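Local coordinates for protein transcriptional regulator, TetR family (Thermus thermophilus, PDB 3VPR) that represses transcription as a TetR-family regulator, probably by binding operator DNA through an N-terminal helix-turn-helix motif, at residues A[70-75]-A[79-84]; A[84-89]-A[150-155]; A[132-135]-A[140-143]; A[156-161]-A[171-176]. All blocks are in the same frame, centred on the assembly; numbering follows the deposited sequence.

Contact 1: residues A[70-75]-A[79-84]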
loop_
_atom_site.group_PDB
_atom_site.type_symbol
_atom_site.label_atom_id
_atom_site.label_comp_id
_atom_site.label_asym_id
_atom_site.label_seq_id
_atom_site.Cartn_x
_atom_site.Cartn_y
_atom_site.Cartn_z
ATOM N N LEU A 70 11.166 -9.360 19.053
ATOM C CA LEU A 70 12.249 -8.650 19.711
ATOM C C LEU A 70 12.992 -9.566 20.689
ATOM O O LEU A 70 14.165 -9.341 21.007
ATOM C CB LEU A 70 11.704 -7.428 20.459
ATOM C CG LEU A 70 11.185 -6.244 19.633
ATOM C CD1 LEU A 70 10.664 -5.150 20.556
ATOM C CD2 LEU A 70 12.302 -5.702 18.762
ATOM N N GLU A 71 12.306 -10.611 21.141
ATOM C CA GLU A 71 12.876 -11.557 22.092
ATOM C C GLU A 71 13.730 -12.654 21.468
ATOM O O GLU A 71 14.343 -13.446 22.185
ATOM C CB GLU A 71 11.762 -12.184 22.937
ATOM C CG GLU A 71 11.014 -11.184 23.810
ATOM C CD GLU A 71 11.928 -10.457 24.779
ATOM O OE1 GLU A 71 12.558 -11.135 25.617
ATOM O OE2 GLU A 71 12.021 -9.211 24.704
ATOM N N VAL A 72 13.780 -12.703 20.140
ATOM C CA VAL A 72 14.584 -13.709 19.453
ATOM C C VAL A 72 16.023 -13.216 19.309
ATOM O O VAL A 72 16.278 -12.180 18.691
ATOM C CB VAL A 72 14.007 -14.030 18.052
ATOM C CG1 VAL A 72 14.891 -15.045 17.336
ATOM C CG2 VAL A 72 12.588 -14.566 18.193
ATOM N N ALA A 73 16.956 -13.966 19.888
ATOM C CA ALA A 73 18.374 -13.625 19.858
ATOM C C ALA A 73 18.899 -13.374 18.444
ATOM O O ALA A 73 19.321 -12.267 18.135
ATOM C CB ALA A 73 19.189 -14.729 20.534
ATOM N N ASP A 74 18.878 -14.399 17.599
ATOM C CA ASP A 74 19.347 -14.293 16.214
ATOM C C ASP A 74 18.534 -13.280 15.386
ATOM O O ASP A 74 17.381 -13.528 15.034
ATOM C CB ASP A 74 19.309 -15.680 15.552
ATOM C CG ASP A 74 19.649 -15.641 14.070
ATOM O OD1 ASP A 74 20.265 -14.657 13.612
ATOM O OD2 ASP A 74 19.310 -16.611 13.359
ATOM N N PRO A 75 19.139 -12.123 15.068
ATOM C CA PRO A 75 18.494 -11.057 14.284
ATOM C C PRO A 75 17.811 -11.541 13.002
ATOM O O PRO A 75 16.786 -10.995 12.605
ATOM C CB PRO A 75 19.646 -10.097 13.992
ATOM C CG PRO A 75 20.542 -10.274 15.195
ATOM C CD PRO A 75 20.537 -11.769 15.383
ATOM N N LEU A 79 13.766 -11.325 12.544
ATOM C CA LEU A 79 13.132 -10.619 11.440
ATOM C C LEU A 79 12.081 -11.515 10.800
ATOM O O LEU A 79 10.991 -11.058 10.474
ATOM C CB LEU A 79 14.174 -10.206 10.398
ATOM C CG LEU A 79 13.603 -9.526 9.141
ATOM C CD1 LEU A 79 12.943 -8.208 9.524
ATOM C CD2 LEU A 79 14.714 -9.295 8.122
ATOM N N ARG A 80 12.395 -12.800 10.650
ATOM C CA ARG A 80 11.453 -13.729 10.024
ATOM C C ARG A 80 10.181 -13.903 10.849
ATOM O O ARG A 80 9.067 -13.919 10.306
ATOM C CB ARG A 80 12.112 -15.093 9.790
ATOM C CG ARG A 80 11.203 -16.091 9.050
ATOM C CD ARG A 80 11.950 -17.370 8.625
ATOM N NE ARG A 80 12.217 -18.291 9.733
ATOM C CZ ARG A 80 11.299 -19.050 10.333
ATOM N NH1 ARG A 80 10.031 -19.018 9.943
ATOM N NH2 ARG A 80 11.652 -19.850 11.330
ATOM N N ARG A 81 10.347 -14.027 12.160
ATOM C CA ARG A 81 9.200 -14.189 13.033
ATOM C C ARG A 81 8.358 -12.926 12.996
ATOM O O ARG A 81 7.142 -12.987 12.944
ATOM C CB ARG A 81 9.655 -14.494 14.457
ATOM C CG ARG A 81 10.588 -15.694 14.529
ATOM C CD ARG A 81 10.408 -16.452 15.825
ATOM N NE ARG A 81 9.136 -17.164 15.829
ATOM C CZ ARG A 81 8.442 -17.447 16.924
ATOM N NH1 ARG A 81 8.892 -17.075 18.118
ATOM N NH2 ARG A 81 7.288 -18.099 16.825
ATOM N N PHE A 82 9.000 -11.771 13.013
ATOM C CA PHE A 82 8.243 -10.539 12.954
ATOM C C PHE A 82 7.369 -10.521 11.687
ATOM O O PHE A 82 6.160 -10.296 11.756
ATOM C CB PHE A 82 9.188 -9.348 12.950
ATOM C CG PHE A 82 8.492 -8.014 12.894
ATOM C CD1 PHE A 82 8.003 -7.511 11.690
ATOM C CD2 PHE A 82 8.351 -7.244 14.048
ATOM C CE1 PHE A 82 7.388 -6.249 11.640
ATOM C CE2 PHE A 82 7.745 -5.997 14.003
ATOM C CZ PHE A 82 7.263 -5.495 12.802
HETATM N N MSE A 83 7.981 -10.790 10.537
HETATM C CA MSE A 83 7.256 -10.762 9.272
HETATM C C MSE A 83 6.121 -11.783 9.200
HETATM O O MSE A 83 5.022 -11.460 8.738
HETATM C CB MSE A 83 8.235 -10.951 8.111
HETATM C CG MSE A 83 9.251 -9.822 7.998
HETATM SE SE MSE A 83 10.623 -10.109 6.639
HETATM C CE MSE A 83 9.507 -9.831 5.045
ATOM N N GLU A 84 6.378 -13.001 9.667
ATOM C CA GLU A 84 5.353 -14.040 9.646
ATOM C C GLU A 84 4.211 -13.791 10.628
ATOM O O GLU A 84 3.048 -14.004 10.292
ATOM C CB GLU A 84 5.983 -15.411 9.899
ATOM C CG GLU A 84 6.783 -15.902 8.700
ATOM C CD GLU A 84 7.275 -17.327 8.846
ATOM O OE1 GLU A 84 6.448 -18.222 9.114
ATOM O OE2 GLU A 84 8.488 -17.552 8.681
#

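Contact 2: residues A[84-89]-A[150-155]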
loop_
_atom_site.group_PDB
_atom_site.type_symbol
_atom_site.label_atom_id
_atom_site.label_comp_id
_atom_site.label_asym_id
_atom_site.label_seq_id
_atom_site.Cartn_x
_atom_site.Cartn_y
_atom_site.Cartn_z
ATOM N N GLU A 84 6.378 -13.001 9.667
ATOM C CA GLU A 84 5.353 -14.040 9.646
ATOM C C GLU A 84 4.211 -13.791 10.628
ATOM O O GLU A 84 3.048 -14.004 10.292
ATOM C CB GLU A 84 5.983 -15.411 9.899
ATOM C CG GLU A 84 6.783 -15.902 8.700
ATOM C CD GLU A 84 7.275 -17.327 8.846
ATOM O OE1 GLU A 84 6.448 -18.222 9.114
ATOM O OE2 GLU A 84 8.488 -17.552 8.681
ATOM N N ALA A 85 4.537 -13.340 11.836
ATOM C CA ALA A 85 3.517 -13.049 12.832
ATOM C C ALA A 85 2.640 -11.915 12.297
ATOM O O ALA A 85 1.425 -11.948 12.438
ATOM C CB ALA A 85 4.175 -12.637 14.167
ATOM N N HIS A 86 3.264 -10.917 11.671
ATOM C CA HIS A 86 2.529 -9.783 11.106
ATOM C C HIS A 86 1.520 -10.271 10.070
ATOM O O HIS A 86 0.340 -9.959 10.155
ATOM C CB HIS A 86 3.513 -8.798 10.462
ATOM C CG HIS A 86 2.862 -7.617 9.805
ATOM N ND1 HIS A 86 3.146 -6.316 10.166
ATOM C CD2 HIS A 86 1.964 -7.540 8.796
ATOM C CE1 HIS A 86 2.448 -5.490 9.408
ATOM N NE2 HIS A 86 1.722 -6.207 8.569
ATOM N N ALA A 87 2.000 -11.048 9.105
ATOM C CA ALA A 87 1.174 -11.589 8.025
ATOM C C ALA A 87 0.094 -12.548 8.517
ATOM O O ALA A 87 -1.014 -12.569 7.982
ATOM C CB ALA A 87 2.070 -12.302 6.990
ATOM N N ARG A 88 0.418 -13.357 9.519
ATOM C CA ARG A 88 -0.566 -14.287 10.054
ATOM C C ARG A 88 -1.678 -13.508 10.746
ATOM O O ARG A 88 -2.859 -13.758 10.517
ATOM C CB ARG A 88 0.073 -15.261 11.043
ATOM C CG ARG A 88 -0.960 -16.042 11.839
ATOM C CD ARG A 88 -0.352 -17.159 12.661
ATOM N NE ARG A 88 -0.185 -18.375 11.877
ATOM C CZ ARG A 88 0.116 -19.566 12.384
ATOM N NH1 ARG A 88 0.287 -19.720 13.692
ATOM N NH2 ARG A 88 0.245 -20.607 11.577
ATOM N N TYR A 89 -1.301 -12.555 11.590
ATOM C CA TYR A 89 -2.291 -11.754 12.289
ATOM C C TYR A 89 -3.165 -11.021 11.273
ATOM O O TYR A 89 -4.382 -10.970 11.405
ATOM C CB TYR A 89 -1.613 -10.733 13.196
ATOM C CG TYR A 89 -2.592 -10.014 14.081
ATOM C CD1 TYR A 89 -3.054 -10.603 15.253
ATOM C CD2 TYR A 89 -3.081 -8.758 13.736
ATOM C CE1 TYR A 89 -3.980 -9.968 16.063
ATOM C CE2 TYR A 89 -4.009 -8.106 14.543
ATOM C CZ TYR A 89 -4.457 -8.719 15.705
ATOM O OH TYR A 89 -5.385 -8.093 16.511
ATOM N N ALA A 150 10.867 -0.873 3.709
ATOM C CA ALA A 150 10.799 -1.843 2.620
ATOM C C ALA A 150 10.003 -3.063 3.080
ATOM O O ALA A 150 9.098 -3.529 2.386
ATOM C CB ALA A 150 12.194 -2.258 2.206
ATOM N N VAL A 151 10.341 -3.570 4.259
ATOM C CA VAL A 151 9.652 -4.726 4.814
ATOM C C VAL A 151 8.159 -4.459 5.083
ATOM O O VAL A 151 7.297 -5.248 4.683
ATOM C CB VAL A 151 10.326 -5.183 6.134
ATOM C CG1 VAL A 151 9.584 -6.370 6.721
ATOM C CG2 VAL A 151 11.769 -5.538 5.869
ATOM N N LEU A 152 7.855 -3.354 5.760
ATOM C CA LEU A 152 6.469 -3.029 6.069
ATOM C C LEU A 152 5.682 -2.872 4.767
ATOM O O LEU A 152 4.513 -3.269 4.683
ATOM C CB LEU A 152 6.394 -1.755 6.925
ATOM C CG LEU A 152 6.792 -1.913 8.410
ATOM C CD1 LEU A 152 6.895 -0.549 9.084
ATOM C CD2 LEU A 152 5.757 -2.778 9.137
ATOM N N SER A 153 6.328 -2.318 3.742
ATOM C CA SER A 153 5.658 -2.160 2.456
ATOM C C SER A 153 5.263 -3.533 1.914
ATOM O O SER A 153 4.155 -3.717 1.417
ATOM C CB SER A 153 6.565 -1.442 1.446
ATOM O OG SER A 153 6.848 -0.117 1.875
HETATM N N MSE A 154 6.161 -4.507 2.007
HETATM C CA MSE A 154 5.825 -5.832 1.498
HETATM C C MSE A 154 4.638 -6.422 2.269
HETATM O O MSE A 154 3.687 -6.934 1.675
HETATM C CB MSE A 154 7.034 -6.771 1.590
HETATM C CG MSE A 154 8.201 -6.388 0.685
HETATM SE SE MSE A 154 9.789 -7.471 0.993
HETATM C CE MSE A 154 10.737 -6.343 2.208
ATOM N N LEU A 155 4.697 -6.332 3.592
ATOM C CA LEU A 155 3.646 -6.876 4.440
ATOM C C LEU A 155 2.319 -6.113 4.314
ATOM O O LEU A 155 1.279 -6.730 4.080
ATOM C CB LEU A 155 4.111 -6.883 5.899
ATOM C CG LEU A 155 5.430 -7.618 6.184
ATOM C CD1 LEU A 155 5.930 -7.231 7.557
ATOM C CD2 LEU A 155 5.237 -9.136 6.080
#

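Contact 3: residues A[132-135]-A[140-143]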
loop_
_atom_site.group_PDB
_atom_site.type_symbol
_atom_site.label_atom_id
_atom_site.label_comp_id
_atom_site.label_asym_id
_atom_site.label_seq_id
_atom_site.Cartn_x
_atom_site.Cartn_y
_atom_site.Cartn_z
ATOM N N ARG A 132 19.861 -3.946 15.432
ATOM C CA ARG A 132 20.669 -4.904 16.186
ATOM C C ARG A 132 21.454 -5.757 15.203
ATOM O O ARG A 132 22.621 -6.075 15.435
ATOM C CB ARG A 132 19.790 -5.809 17.046
ATOM C CG ARG A 132 19.195 -5.142 18.280
ATOM C CD ARG A 132 18.121 -6.044 18.889
ATOM N NE ARG A 132 18.507 -7.456 18.818
ATOM C CZ ARG A 132 17.667 -8.478 18.973
ATOM N NH1 ARG A 132 16.378 -8.265 19.215
ATOM N NH2 ARG A 132 18.118 -9.721 18.863
ATOM N N GLY A 133 20.805 -6.125 14.100
ATOM C CA GLY A 133 21.455 -6.936 13.087
ATOM C C GLY A 133 22.668 -6.234 12.517
ATOM O O GLY A 133 23.714 -6.852 12.309
ATOM N N VAL A 134 22.532 -4.936 12.257
ATOM C CA VAL A 134 23.647 -4.166 11.726
ATOM C C VAL A 134 24.733 -4.019 12.797
ATOM O O VAL A 134 25.921 -4.126 12.508
ATOM C CB VAL A 134 23.186 -2.768 11.251
ATOM C CG1 VAL A 134 24.402 -1.892 10.949
ATOM C CG2 VAL A 134 22.307 -2.899 9.986
ATOM N N GLU A 135 24.321 -3.779 14.034
ATOM C CA GLU A 135 25.269 -3.615 15.132
ATOM C C GLU A 135 26.062 -4.895 15.409
ATOM O O GLU A 135 27.279 -4.856 15.573
ATOM C CB GLU A 135 24.523 -3.158 16.387
ATOM C CG GLU A 135 23.759 -1.852 16.167
ATOM C CD GLU A 135 22.981 -1.394 17.383
ATOM O OE1 GLU A 135 22.390 -2.255 18.073
ATOM O OE2 GLU A 135 22.946 -0.165 17.634
ATOM N N ARG A 140 24.444 -6.268 6.851
ATOM C CA ARG A 140 25.395 -5.274 6.386
ATOM C C ARG A 140 24.865 -3.888 6.758
ATOM O O ARG A 140 23.738 -3.766 7.256
ATOM C CB ARG A 140 25.592 -5.395 4.871
ATOM C CG ARG A 140 24.371 -5.118 4.039
ATOM C CD ARG A 140 24.632 -5.486 2.590
ATOM N NE ARG A 140 23.442 -5.299 1.771
ATOM C CZ ARG A 140 23.065 -4.134 1.258
ATOM N NH1 ARG A 140 23.793 -3.044 1.468
ATOM N NH2 ARG A 140 21.949 -4.059 0.543
ATOM N N GLU A 141 25.671 -2.852 6.521
ATOM C CA GLU A 141 25.276 -1.484 6.843
ATOM C C GLU A 141 24.195 -1.019 5.877
ATOM O O GLU A 141 24.445 -0.837 4.692
ATOM C CB GLU A 141 26.481 -0.538 6.752
ATOM C CG GLU A 141 26.224 0.879 7.270
ATOM C CD GLU A 141 26.122 0.949 8.793
ATOM O OE1 GLU A 141 26.982 0.373 9.486
ATOM O OE2 GLU A 141 25.195 1.600 9.307
ATOM N N VAL A 142 22.985 -0.845 6.381
ATOM C CA VAL A 142 21.887 -0.398 5.536
ATOM C C VAL A 142 21.100 0.673 6.266
ATOM O O VAL A 142 21.139 0.751 7.492
ATOM C CB VAL A 142 20.928 -1.560 5.196
ATOM C CG1 VAL A 142 21.637 -2.588 4.360
ATOM C CG2 VAL A 142 20.394 -2.189 6.482
ATOM N N ASP A 143 20.404 1.516 5.517
ATOM C CA ASP A 143 19.591 2.548 6.147
ATOM C C ASP A 143 18.474 1.791 6.855
ATOM O O ASP A 143 17.627 1.177 6.200
ATOM C CB ASP A 143 18.995 3.483 5.095
ATOM C CG ASP A 143 18.186 4.606 5.710
ATOM O OD1 ASP A 143 17.211 4.318 6.429
ATOM O OD2 ASP A 143 18.525 5.779 5.474
#

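Contact 4: residues A[156-161]-A[171-176]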
loop_
_atom_site.group_PDB
_atom_site.type_symbol
_atom_site.label_atom_id
_atom_site.label_comp_id
_atom_site.label_asym_id
_atom_site.label_seq_id
_atom_site.Cartn_x
_atom_site.Cartn_y
_atom_site.Cartn_z
ATOM N N ASN A 156 2.348 -4.785 4.445
ATOM C CA ASN A 156 1.108 -4.002 4.366
ATOM C C ASN A 156 0.465 -3.934 2.985
ATOM O O ASN A 156 -0.759 -3.920 2.886
ATOM C CB ASN A 156 1.315 -2.581 4.908
ATOM C CG ASN A 156 1.631 -2.569 6.396
ATOM O OD1 ASN A 156 1.315 -3.524 7.100
ATOM N ND2 ASN A 156 2.248 -1.486 6.881
ATOM N N TRP A 157 1.263 -3.893 1.920
ATOM C CA TRP A 157 0.679 -3.857 0.583
ATOM C C TRP A 157 -0.183 -5.099 0.360
ATOM O O TRP A 157 -1.077 -5.084 -0.478
ATOM C CB TRP A 157 1.761 -3.789 -0.496
ATOM C CG TRP A 157 1.229 -3.526 -1.896
ATOM C CD1 TRP A 157 1.442 -4.286 -3.020
ATOM C CD2 TRP A 157 0.470 -2.388 -2.327
ATOM N NE1 TRP A 157 0.867 -3.689 -4.116
ATOM C CE2 TRP A 157 0.264 -2.526 -3.720
ATOM C CE3 TRP A 157 -0.056 -1.267 -1.673
ATOM C CZ2 TRP A 157 -0.442 -1.578 -4.470
ATOM C CZ3 TRP A 157 -0.759 -0.322 -2.420
ATOM C CH2 TRP A 157 -0.947 -0.488 -3.804
HETATM N N MSE A 158 0.075 -6.169 1.109
HETATM C CA MSE A 158 -0.718 -7.396 0.987
HETATM C C MSE A 158 -2.216 -7.118 1.182
HETATM O O MSE A 158 -3.070 -7.838 0.652
HETATM C CB MSE A 158 -0.274 -8.443 2.016
HETATM C CG MSE A 158 0.967 -9.252 1.646
HETATM SE SE MSE A 158 1.409 -10.610 3.000
HETATM C CE MSE A 158 0.056 -11.914 2.560
ATOM N N ILE A 159 -2.522 -6.078 1.955
ATOM C CA ILE A 159 -3.901 -5.674 2.230
ATOM C C ILE A 159 -4.656 -5.348 0.937
ATOM O O ILE A 159 -5.885 -5.300 0.923
ATOM C CB ILE A 159 -3.936 -4.424 3.169
ATOM C CG1 ILE A 159 -3.304 -4.775 4.525
ATOM C CG2 ILE A 159 -5.378 -3.930 3.360
ATOM C CD1 ILE A 159 -3.032 -3.567 5.426
ATOM N N ARG A 160 -3.917 -5.141 -0.149
ATOM C CA ARG A 160 -4.520 -4.801 -1.432
ATOM C C ARG A 160 -4.601 -5.942 -2.435
ATOM O O ARG A 160 -5.459 -5.927 -3.317
ATOM C CB ARG A 160 -3.762 -3.635 -2.072
ATOM C CG ARG A 160 -4.077 -2.275 -1.467
ATOM C CD ARG A 160 -5.529 -1.900 -1.726
ATOM N NE ARG A 160 -5.820 -0.507 -1.400
ATOM C CZ ARG A 160 -5.210 0.539 -1.949
ATOM N NH1 ARG A 160 -4.255 0.366 -2.860
ATOM N NH2 ARG A 160 -5.567 1.766 -1.599
ATOM N N TRP A 161 -3.719 -6.927 -2.315
ATOM C CA TRP A 161 -3.736 -8.032 -3.264
ATOM C C TRP A 161 -3.982 -9.417 -2.677
ATOM O O TRP A 161 -4.297 -10.348 -3.419
ATOM C CB TRP A 161 -2.435 -8.071 -4.072
ATOM C CG TRP A 161 -1.189 -8.366 -3.261
ATOM C CD1 TRP A 161 -0.358 -7.455 -2.671
ATOM C CD2 TRP A 161 -0.625 -9.660 -2.986
ATOM N NE1 TRP A 161 0.686 -8.099 -2.055
ATOM C CE2 TRP A 161 0.546 -9.451 -2.230
ATOM C CE3 TRP A 161 -0.998 -10.973 -3.304
ATOM C CZ2 TRP A 161 1.354 -10.509 -1.792
ATOM C CZ3 TRP A 161 -0.192 -12.026 -2.868
ATOM C CH2 TRP A 161 0.968 -11.786 -2.119
ATOM N N GLU A 171 1.261 -16.123 5.624
ATOM C CA GLU A 171 2.497 -16.367 6.340
ATOM C C GLU A 171 3.576 -17.014 5.461
ATOM O O GLU A 171 4.770 -16.760 5.651
ATOM C CB GLU A 171 2.192 -17.227 7.563
ATOM C CG GLU A 171 3.387 -17.887 8.209
ATOM C CD GLU A 171 3.051 -18.404 9.589
ATOM O OE1 GLU A 171 1.960 -18.995 9.748
ATOM O OE2 GLU A 171 3.875 -18.221 10.512
ATOM N N GLU A 172 3.170 -17.854 4.510
ATOM C CA GLU A 172 4.145 -18.496 3.628
ATOM C C GLU A 172 4.699 -17.447 2.678
ATOM O O GLU A 172 5.888 -17.426 2.383
ATOM C CB GLU A 172 3.504 -19.653 2.855
ATOM C CG GLU A 172 3.259 -20.898 3.715
ATOM C CD GLU A 172 4.553 -21.541 4.214
ATOM O OE1 GLU A 172 5.271 -22.149 3.392
ATOM O OE2 GLU A 172 4.857 -21.436 5.425
ATOM N N VAL A 173 3.823 -16.573 2.206
ATOM C CA VAL A 173 4.222 -15.469 1.341
ATOM C C VAL A 173 5.256 -14.646 2.122
ATOM O O VAL A 173 6.295 -14.239 1.594
ATOM C CB VAL A 173 3.020 -14.551 1.042
ATOM C CG1 VAL A 173 3.490 -13.299 0.312
ATOM C CG2 VAL A 173 1.977 -15.307 0.236
ATOM N N ALA A 174 4.959 -14.406 3.394
ATOM C CA ALA A 174 5.848 -13.627 4.246
ATOM C C ALA A 174 7.197 -14.318 4.385
ATOM O O ALA A 174 8.231 -13.655 4.499
ATOM C CB ALA A 174 5.216 -13.435 5.612
ATOM N N ARG A 175 7.190 -15.649 4.363
ATOM C CA ARG A 175 8.433 -16.397 4.498
ATOM C C ARG A 175 9.288 -16.249 3.242
ATOM O O ARG A 175 10.515 -16.137 3.323
ATOM C CB ARG A 175 8.153 -17.877 4.775
ATOM C CG ARG A 175 9.407 -18.680 5.047
ATOM C CD ARG A 175 9.075 -20.022 5.669
ATOM N NE ARG A 175 8.319 -19.868 6.911
ATOM C CZ ARG A 175 7.965 -20.875 7.703
ATOM N NH1 ARG A 175 7.276 -20.639 8.811
ATOM N NH2 ARG A 175 8.304 -22.119 7.392
ATOM N N ALA A 176 8.632 -16.248 2.085
ATOM C CA ALA A 176 9.340 -16.085 0.821
ATOM C C ALA A 176 9.900 -14.661 0.756
ATOM O O ALA A 176 10.992 -14.445 0.232
ATOM C CB ALA A 176 8.406 -16.345 -0.351
#

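Contact 1: residues A[70-75]-A[79-84]
Val72 lays a methyl across the aliphatic part of Arg81, with Val72 CG2 3.7 Å from Arg81 CD and the two side chains meeting at about a right angle. CG1 of Val72 is anti to its backbone N (chi1 178°), which leaves CG2 beside that N as the branch that faces the arginine. In Arg81 the bend at chi2 (-147°) sets where CD lies, and the bend at chi3 turns the guanidinium from there. The same CG2 lies off the edge of the guanidinium, near its plane, but the touching atom is CD. At the start of helix 75-92, the first turn closes when Leu79 N donates to Pro75 O at 3.0 Å. Leu79 CB lies 3.5 Å from Pro75 O. The proline suits this position, since the first turn of a helix asks no N-H of it, and Asp74 just before it is the N-cap, its OD1 accepting from the N of Lys76. Outside the two segments, Arg132 bonds to Val72 O and ties the loop to helix 109-135, while Leu79 packs on Leu185 of the second subunit. The chemistry is thus divided: a capped helix start fixes the turn through backbone polar atoms, and the link between Val72 and Arg81 is apolar, using the methylene carbon of a residue whose charged end remains at the protein surface.

Contact 2: residues A[84-89]-A[150-155]
His86 turns one face of its imidazole toward Leu155, and the two side chains cross obliquely. The CB of Leu155 stands 3.5 Å above the ring plane of His86, displaced toward the rim, over the CD2-NE2 bond. From Leu155 CB to the centroid of the His86 ring is 3.9 Å, at 23° from the ring normal, which makes this a CH-pi contact. The same leucine reaches further along the ring with its CD1, 3.8 Å from His86 CG, so two carbons of one side chain spread over the heterocycle. Leu152 adds a looser touch, its CD2 4.3 Å from His86 CE1 and oblique to the ring. The histidine reaches the neighbouring helix because its CG is anti to the backbone N (chi1 178°), carrying the ring away from its own helix.

What holds the ring in this rotation lies outside the two segments: ND1 is hydrogen-bonded to NE2 of His122 on helix 109-135, and NE2 has a weak hydrogen bond to Asn156 OD1. A buried polar ring therefore has partners at both nitrogens while a face serves as a hydrophobic surface. Such helix-on-helix packing, here between helices 75-92 and 144-161, belongs to the core of the all-helical C-terminal domain of TetR-family regulators, the domain that in many relatives holds the effector pocket.

Contact 3: residues A[132-135]-A[140-143]
Val134 near the end of helix 109-135 meets Arg140, Glu141 and Val142 of the returning loop, and its two methyls divide these neighbours between them. Its CB is the remoter atom, 4.2 Å from Arg140 O. The CG2 methyl closes on that carbonyl, 3.2 Å between Val134 CG2 and Arg140 O, a tight approach for carbon and oxygen. The same methyl also touches Val142, CG2 to CG2 at 4.1 Å, an apolar pair. CG1, anti to the backbone N (chi1 169°), points instead to the carboxylate of Glu141: Val134 CG1 is 3.7 Å from Glu141 OE1 and nearly as near its OE2. Glu141 brings its acid group back over the valine by bending at chi2 (73°), and the two side chains cross at about a right angle.

On the loop itself, CG1 of Val142 sits 3.6 Å above the plane of the Arg140 guanidinium, offset toward its rim. That arginine looks to the second subunit, with NE bonded to Gly184 O and NH2 in a salt bridge with Asp179 of that chain. No hydrogen bond joins the two segments, although Gly133 is backbone-bonded to Phe139 nearby. This is a short loop connection between consecutive helices of an all-alpha domain, in which the last turn of one helix is covered by the loop and Asp143 serves as N-cap of helix 144-161, accepting from the N of Leu146.

Contact 4: residues A[156-161]-A[171-176]
Val173 is wedged against Trp161 and Met158 where helices 144-161 and 170-183 pack together, the pair that in TetR-family proteins commonly forms a four-helix bundle with its dimer mate. In the first shell, Trp161 and Val173 approach from opposite directions. The indole presents its edge, with Val173 CG1 near the ring plane, 3.8 Å from Trp161 CH2 and slightly farther from CZ2. Met158, a selenomethionine, adds its terminal methyl, 4.2 Å between Met158 CE and Val173 CB. All of this is apolar, and no hydrogen bond crosses.

One step outward lies what positions these groups. Trp161 has CG between its backbone N and carbonyl carbon (chi1 65°), a rotamer that folds the ring back along its own helix: Met158 O stands 4.3 Å above one face of the indole, offset toward the rim. The backbone there is kinked, and the usual i to i-4 bonds are missing at Ile159 N and Arg160 N. Ile159 N bonds instead to Asn156 O at 2.9 Å, a tighter winding than the alpha helix, and Arg160 N bonds likewise to Trp157 O.

Farther out, Met158 packs on Phe90 of helix 75-92. The Trp161 ring forms a cation-pi pair with Arg149 of the second subunit, which places it at the dimer interface. On helix 170-183, Arg175 is salt-bridged to Glu84, and Glu172 OE2 sits 3.9 Å above the plane of the Arg175 guanidinium, over its centre.

In the fold
The four contacts lie within the helical C-terminal part of the chain. Contacts 1 and 2, about 12 Å apart between centres, share helix 75-92, with Glu84 common to both. Contacts 2 and 4, with centres about 6 Å apart, share helix 144-161 and also touch through charged residues of helices 75-92 and 170-183. The centre of contact 3 lies about 20 Å from that of contact 2 and about 24 Å from that of contact 4, but it touches contact 1 through helix 109-135. Along the chain, contact 3 falls between the segments of contact 2, and contact 4 comes last. Helix ends and their joining loops lie outward (contacts 1 and 3), helix-on-helix core packing inward (contacts 2 and 4); every contact meets the second subunit.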